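Local coordinates for RagB/SusD domain protein (Flavobacterium johnsoniae, PDB 5J90) that binds chitin as a SusD-like protein of a chitin-utilization locus, probably capturing the polysaccharide at the outer membrane for uptake and breakdown, at residues S243-S248 with S324-L329; M36-Q41 with T187-Y192. One frame throughout, in Å; residues are numbered along the deposited sequence.

Contact 1 of 2, residues S243-S248 with S324-L329; sequences SFKIVS and SKEIYL
A two-stranded antiparallel sheet, one of the few pieces of strand in this largely helical SusD-like fold, pairs Lys-245, Ile-246 and Val-247 with Tyr-328, Ile-327 and Glu-326, the two strand axes running at 156°. Ile-246 and Ile-327 form the hydrogen-bonded pair, with Ile-246 N to Ile-327 O at 2.9 Å and Ile-327 N to Ile-246 O at 2.8 Å. Two further backbone bonds extend the pairing: Leu-329 N to Phe-244 O at one end and Ser-248 N to Lys-325 O at the other.

Lys-245, Tyr-328, Glu-326 and Val-247 share one face of the sheet. Lys-245 has CG between its backbone N and carbonyl carbon (chi1 62°), and from there the chain runs fully extended alongside the Tyr-328 ring. Lys-245 CD lies over a face of that ring, 4.0 Å from the Tyr-328 centroid, a CH-pi contact. The ammonium then reaches two oxygens: Lys-245 NZ donates to Tyr-328 OH at 3.3 Å and makes a salt bridge to Glu-326 OE1 at 2.9 Å, approaching from above the carboxylate plane. With an alanine in place of Tyr-328, the aliphatic run of Lys-245 would probably lose the ring face it lies on, and NZ one of its two oxygen partners here.

On the apolar side, Leu-329 CD1 meets Ile-246 CG1 at 3.8 Å, while Leu-329 CB sits at the edge of the Phe-244 ring, 3.9 Å from Phe-244 CD2. That ring stacks on Phe-202 of helix 196-213 and, with Leu-329, packs against helix 113-134; Tyr-328 touches Gln-367 of helix 353-368, placing the small sheet among three helices.

Contact 2 of 2, residues M36-Q41 with T187-Y192; sequences MFNNIQ and TDMTGY
Phe-37, carried by helix 33-37, meets Met-189 in a Met-aromatic contact that joins the N-terminal part of this SusD-like fold to the loop between helices 154-177 and 196-213. The phenylalanine has CG beside its backbone N and anti to the carbonyl carbon, which carries the ring out from the helix to the loop. Met-189 CB lies over one face of the Phe-37 ring, 4.0 Å from the centroid and 20° off the normal, evidence for a CH-pi contact offset toward the rim. The methionine chain then passes across the CD2 side of the ring. Its sulfur is oblique to the ring, with Met-189 SD 3.5 Å from Phe-37 CD2. After an extended chi2, the chain bends at chi3 (59°) and brings Met-189 CE to 3.8 Å from Asn-38 OD1. Two conformers of Met-189 are modelled, so these side-chain contacts describe one of them.

Further loop atoms approach the ring obliquely. Thr-187 O comes to Phe-37 CE2 at 3.6 Å, the methyl CG2 of Thr-190 lies 3.6 Å from Phe-37 CE1, and Asp-188 OD1 is 3.8 Å from Phe-37 CZ. Outside the two segments, Trp-199 of helix 196-213 and Leu-122 of helix 113-134 also touch this phenylalanine.

Asp-188 ties the loop to helix 196-213: its OD2 accepts from Gly-194 N and from Trp-199 NE1. Its other oxygen serves Thr-190, whose hydroxyl in turn accepts from the backbone N of Tyr-192 in an ST turn, linking carboxylate, hydroxyl and amide in series. Thr-190 OG1 donates to Asp-188 OD1 at 2.8 Å, arriving on the syn side of that oxygen and 34° out of the carboxylate plane.

How the contacts relate
Contact 2 comes first along the chain, and both of its segments precede those of contact 1, yet the two centres lie only about 8 Å apart on the same side of the chain's centre. They meet directly: Val-247 N and Met-189 O are 2.8 Å apart, a probable hydrogen bond that attaches the loop 187-192 to the edge of strand 244-247 that faces away from strand 326-328. Gln-41 OE1 also packs on Ile-327 CG2. Helices 113-134 and 196-213 border both contacts. Four segments distant in sequence thus converge within one SusD/RagB family region, so that early, middle and later parts of the chain meet in one place.

Contact 1 of 2, residues S243-S248 with S324-L329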
loop_
_atom_site.group_PDB
_atom_site.type_symbol
_atom_site.label_atom_id
_atom_site.label_comp_id
_atom_site.label_asym_id
_atom_site.label_seq_id
_atom_site.Cartn_x
_atom_site.Cartn_y
_atom_site.Cartn_z
ATOM N N SER A 243 14.708 30.310 -0.687
ATOM C CA SER A 243 14.993 28.975 -1.214
ATOM C C SER A 243 16.163 28.311 -0.498
ATOM O O SER A 243 17.091 28.979 -0.040
ATOM C CB SER A 243 15.298 29.039 -2.712
ATOM O OG SER A 243 14.202 29.561 -3.447
ATOM N N PHE A 244 16.122 26.984 -0.411
ATOM C CA PHE A 244 17.218 26.221 0.175
ATOM C C PHE A 244 18.172 25.787 -0.926
ATOM O O PHE A 244 17.783 25.108 -1.883
ATOM C CB PHE A 244 16.710 24.998 0.948
ATOM C CG PHE A 244 17.784 24.317 1.736
ATOM C CD1 PHE A 244 18.327 24.925 2.854
ATOM C CD2 PHE A 244 18.279 23.083 1.343
ATOM C CE1 PHE A 244 19.338 24.312 3.578
ATOM C CE2 PHE A 244 19.294 22.469 2.065
ATOM C CZ PHE A 244 19.817 23.089 3.180
ATOM N N LYS A 245 19.427 26.203 -0.794
ATOM C CA LYS A 245 20.452 25.893 -1.787
ATOM C C LYS A 245 21.792 25.710 -1.094
ATOM O O LYS A 245 22.039 26.275 -0.020
ATOM C CB LYS A 245 20.555 27.010 -2.834
ATOM C CG LYS A 245 20.973 28.366 -2.265
ATOM C CD LYS A 245 20.977 29.437 -3.351
ATOM C CE LYS A 245 21.308 30.802 -2.794
ATOM N NZ LYS A 245 21.183 31.839 -3.871
ATOM N N ILE A 246 22.650 24.906 -1.708
ATOM C CA ILE A 246 24.035 24.818 -1.287
ATOM C C ILE A 246 24.840 25.806 -2.113
ATOM O O ILE A 246 24.821 25.758 -3.341
ATOM C CB ILE A 246 24.604 23.404 -1.495
ATOM C CG1 ILE A 246 23.674 22.348 -0.874
ATOM C CG2 ILE A 246 26.021 23.324 -0.924
ATOM C CD1 ILE A 246 23.500 22.466 0.631
ATOM N N VAL A 247 25.514 26.724 -1.429
ATOM C CA VAL A 247 26.410 27.663 -2.090
ATOM C C VAL A 247 27.823 27.149 -1.858
ATOM O O VAL A 247 28.396 27.343 -0.784
ATOM C CB VAL A 247 26.240 29.079 -1.513
ATOM C CG1 VAL A 247 27.193 30.049 -2.197
ATOM C CG2 VAL A 247 24.792 29.552 -1.670
ATOM N N SER A 248 28.370 26.445 -2.842
ATOM C CA SER A 248 29.696 25.865 -2.661
ATOM C C SER A 248 30.786 26.907 -2.894
ATOM O O SER A 248 30.749 27.644 -3.879
ATOM C CB SER A 248 29.916 24.689 -3.604
ATOM O OG SER A 248 31.213 24.138 -3.420
ATOM N N SER A 324 27.022 26.447 -12.387
ATOM C CA SER A 324 26.892 27.297 -11.220
ATOM C C SER A 324 27.475 26.585 -10.013
ATOM O O SER A 324 27.477 25.343 -9.950
ATOM C CB SER A 324 25.406 27.567 -10.961
ATOM O OG SER A 324 25.226 28.375 -9.818
ATOM N N LYS A 325 27.945 27.364 -9.047
ATOM C CA LYS A 325 28.420 26.841 -7.775
ATOM C C LYS A 325 27.289 26.817 -6.744
ATOM O O LYS A 325 27.510 26.505 -5.584
ATOM C CB LYS A 325 29.606 27.670 -7.272
ATOM C CG LYS A 325 30.762 27.742 -8.271
ATOM C CD LYS A 325 31.821 28.771 -7.851
ATOM C CE LYS A 325 32.741 28.190 -6.801
ATOM N NZ LYS A 325 33.820 29.166 -6.425
ATOM N N GLU A 326 26.078 27.157 -7.182
ATOM C CA GLU A 326 24.897 27.100 -6.316
ATOM C C GLU A 326 23.969 25.987 -6.780
ATOM O O GLU A 326 23.579 25.924 -7.948
ATOM C CB GLU A 326 24.189 28.454 -6.297
ATOM C CG GLU A 326 25.163 29.575 -5.968
ATOM C CD GLU A 326 24.517 30.900 -5.623
ATOM O OE1 GLU A 326 23.281 31.029 -5.713
ATOM O OE2 GLU A 326 25.271 31.825 -5.251
ATOM N N ILE A 327 23.633 25.102 -5.847
ATOM C CA ILE A 327 22.833 23.915 -6.152
ATOM C C ILE A 327 21.536 23.990 -5.352
ATOM O O ILE A 327 21.540 23.881 -4.125
ATOM C CB ILE A 327 23.595 22.620 -5.810
ATOM C CG1 ILE A 327 24.923 22.530 -6.577
ATOM C CG2 ILE A 327 22.739 21.401 -6.110
ATOM C CD1 ILE A 327 26.113 23.104 -5.832
ATOM N N TYR A 328 20.434 24.209 -6.058
ATOM C CA TYR A 328 19.132 24.385 -5.404
ATOM C C TYR A 328 18.526 23.046 -5.019
ATOM O O TYR A 328 18.489 22.107 -5.822
ATOM C CB TYR A 328 18.176 25.169 -6.302
ATOM C CG TYR A 328 18.503 26.644 -6.346
ATOM C CD1 TYR A 328 19.551 27.117 -7.119
ATOM C CD2 TYR A 328 17.795 27.559 -5.578
ATOM C CE1 TYR A 328 19.866 28.464 -7.145
ATOM C CE2 TYR A 328 18.099 28.904 -5.596
ATOM C CZ TYR A 328 19.138 29.345 -6.386
ATOM O OH TYR A 328 19.458 30.685 -6.410
ATOM N N LEU A 329 18.064 22.961 -3.778
ATOM C CA LEU A 329 17.462 21.732 -3.278
ATOM C C LEU A 329 15.981 21.893 -2.932
ATOM O O LEU A 329 15.253 20.905 -2.864
ATOM C CB LEU A 329 18.248 21.202 -2.077
ATOM C CG LEU A 329 19.671 20.758 -2.404
ATOM C CD1 LEU A 329 20.422 20.446 -1.115
ATOM C CD2 LEU A 329 19.659 19.559 -3.344
#

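Contact 2 of 2, residues M36-Q41 with T187-Y192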
loop_
_atom_site.group_PDB
_atom_site.type_symbol
_atom_site.label_atom_id
_atom_site.label_comp_id
_atom_site.label_asym_id
_atom_site.label_seq_id
_atom_site.Cartn_x
_atom_site.Cartn_y
_atom_site.Cartn_z
ATOM N N MET A 36 27.870 17.249 5.586
ATOM C CA MET A 36 26.414 17.200 5.390
ATOM C C MET A 36 26.020 18.052 4.183
ATOM O O MET A 36 25.350 17.575 3.265
ATOM C CB MET A 36 25.662 17.650 6.645
ATOM C CG MET A 36 26.007 16.833 7.872
ATOM S SD MET A 36 24.974 17.219 9.311
ATOM C CE MET A 36 23.433 16.415 8.829
ATOM N N PHE A 37 26.464 19.308 4.169
ATOM C CA PHE A 37 26.167 20.224 3.072
ATOM C C PHE A 37 26.628 19.692 1.725
ATOM O O PHE A 37 25.970 19.905 0.704
ATOM C CB PHE A 37 26.863 21.573 3.304
ATOM C CG PHE A 37 26.193 22.451 4.332
ATOM C CD1 PHE A 37 24.849 22.790 4.223
ATOM C CD2 PHE A 37 26.920 22.958 5.404
ATOM C CE1 PHE A 37 24.253 23.616 5.165
ATOM C CE2 PHE A 37 26.327 23.781 6.345
ATOM C CZ PHE A 37 24.989 24.109 6.227
ATOM N N ASN A 38 27.772 19.011 1.725
ATOM C CA ASN A 38 28.410 18.590 0.483
ATOM C C ASN A 38 27.947 17.234 -0.038
ATOM O O ASN A 38 28.389 16.794 -1.097
ATOM C CB ASN A 38 29.937 18.578 0.636
ATOM C CG ASN A 38 30.528 19.967 0.651
ATOM O OD1 ASN A 38 29.982 20.894 0.048
ATOM N ND2 ASN A 38 31.642 20.127 1.354
ATOM N N ASN A 39 27.056 16.577 0.702
ATOM C CA ASN A 39 26.672 15.205 0.343
ATOM C C ASN A 39 25.188 14.884 0.390
ATOM O O ASN A 39 24.817 13.719 0.343
ATOM C CB ASN A 39 27.464 14.173 1.158
ATOM C CG ASN A 39 28.941 14.170 0.808
ATOM O OD1 ASN A 39 29.361 13.545 -0.174
ATOM N ND2 ASN A 39 29.735 14.878 1.596
ATOM N N ILE A 40 24.334 15.896 0.484
ATOM C CA ILE A 40 22.906 15.672 0.251
ATOM C C ILE A 40 22.765 15.258 -1.209
ATOM O O ILE A 40 22.252 14.177 -1.520
ATOM C CB ILE A 40 22.073 16.918 0.581
ATOM C CG1 ILE A 40 22.190 17.224 2.074
ATOM C CG2 ILE A 40 20.606 16.729 0.161
ATOM C CD1 ILE A 40 21.851 18.654 2.424
ATOM N N GLN A 41 23.245 16.116 -2.108
ATOM C CA GLN A 41 23.694 15.678 -3.420
ATOM C C GLN A 41 25.211 15.679 -3.370
ATOM O O GLN A 41 25.819 16.687 -3.004
ATOM C CB GLN A 41 23.208 16.619 -4.523
ATOM C CG GLN A 41 21.716 16.546 -4.719
ATOM C CD GLN A 41 21.265 17.297 -5.947
ATOM O OE1 GLN A 41 21.911 18.252 -6.387
ATOM N NE2 GLN A 41 20.153 16.868 -6.521
ATOM N N THR A 187 29.836 28.908 9.419
ATOM C CA THR A 187 29.691 27.479 9.141
ATOM C C THR A 187 28.656 27.212 8.040
ATOM O O THR A 187 28.744 26.213 7.320
ATOM C CB THR A 187 29.292 26.719 10.414
ATOM O OG1 THR A 187 30.261 26.958 11.445
ATOM C CG2 THR A 187 29.202 25.228 10.156
ATOM N N ASP A 188 27.681 28.107 7.921
ATOM C CA ASP A 188 26.588 27.947 6.963
ATOM C C ASP A 188 27.124 27.968 5.526
ATOM O O ASP A 188 28.023 28.746 5.199
ATOM C CB ASP A 188 25.578 29.074 7.182
ATOM C CG ASP A 188 24.196 28.758 6.636
ATOM O OD1 ASP A 188 24.051 27.776 5.876
ATOM O OD2 ASP A 188 23.258 29.522 6.967
ATOM N N MET A 189 26.588 27.091 4.680
ATOM C CA MET A 189 26.988 27.019 3.283
ATOM C C MET A 189 25.769 27.102 2.368
ATOM O O MET A 189 25.710 26.442 1.336
ATOM C CB MET A 189 27.759 25.722 3.030
ATOM C CG MET A 189 28.957 25.549 3.948
ATOM S SD MET A 189 29.824 24.005 3.660
ATOM C CE MET A 189 30.274 24.197 1.933
ATOM N N THR A 190 24.801 27.916 2.761
ATOM C CA THR A 190 23.563 28.056 2.001
ATOM C C THR A 190 23.348 29.511 1.643
ATOM O O THR A 190 24.265 30.331 1.755
ATOM C CB THR A 190 22.349 27.582 2.820
ATOM O OG1 THR A 190 22.154 28.450 3.947
ATOM C CG2 THR A 190 22.548 26.146 3.314
ATOM N N GLY A 191 22.141 29.842 1.211
ATOM C CA GLY A 191 21.794 31.234 1.002
ATOM C C GLY A 191 21.443 31.994 2.272
ATOM O O GLY A 191 21.160 33.190 2.211
ATOM N N TYR A 192 21.455 31.323 3.422
ATOM C CA TYR A 192 20.897 31.918 4.637
ATOM C C TYR A 192 21.905 32.685 5.499
ATOM O O TYR A 192 21.504 33.455 6.365
ATOM C CB TYR A 192 20.187 30.866 5.492
ATOM C CG TYR A 192 19.063 30.133 4.792
ATOM C CD1 TYR A 192 18.352 30.719 3.750
ATOM C CD2 TYR A 192 18.715 28.847 5.180
ATOM C CE1 TYR A 192 17.318 30.035 3.113
ATOM C CE2 TYR A 192 17.693 28.160 4.548
ATOM C CZ TYR A 192 17.004 28.753 3.520
ATOM O OH TYR A 192 15.991 28.046 2.901
#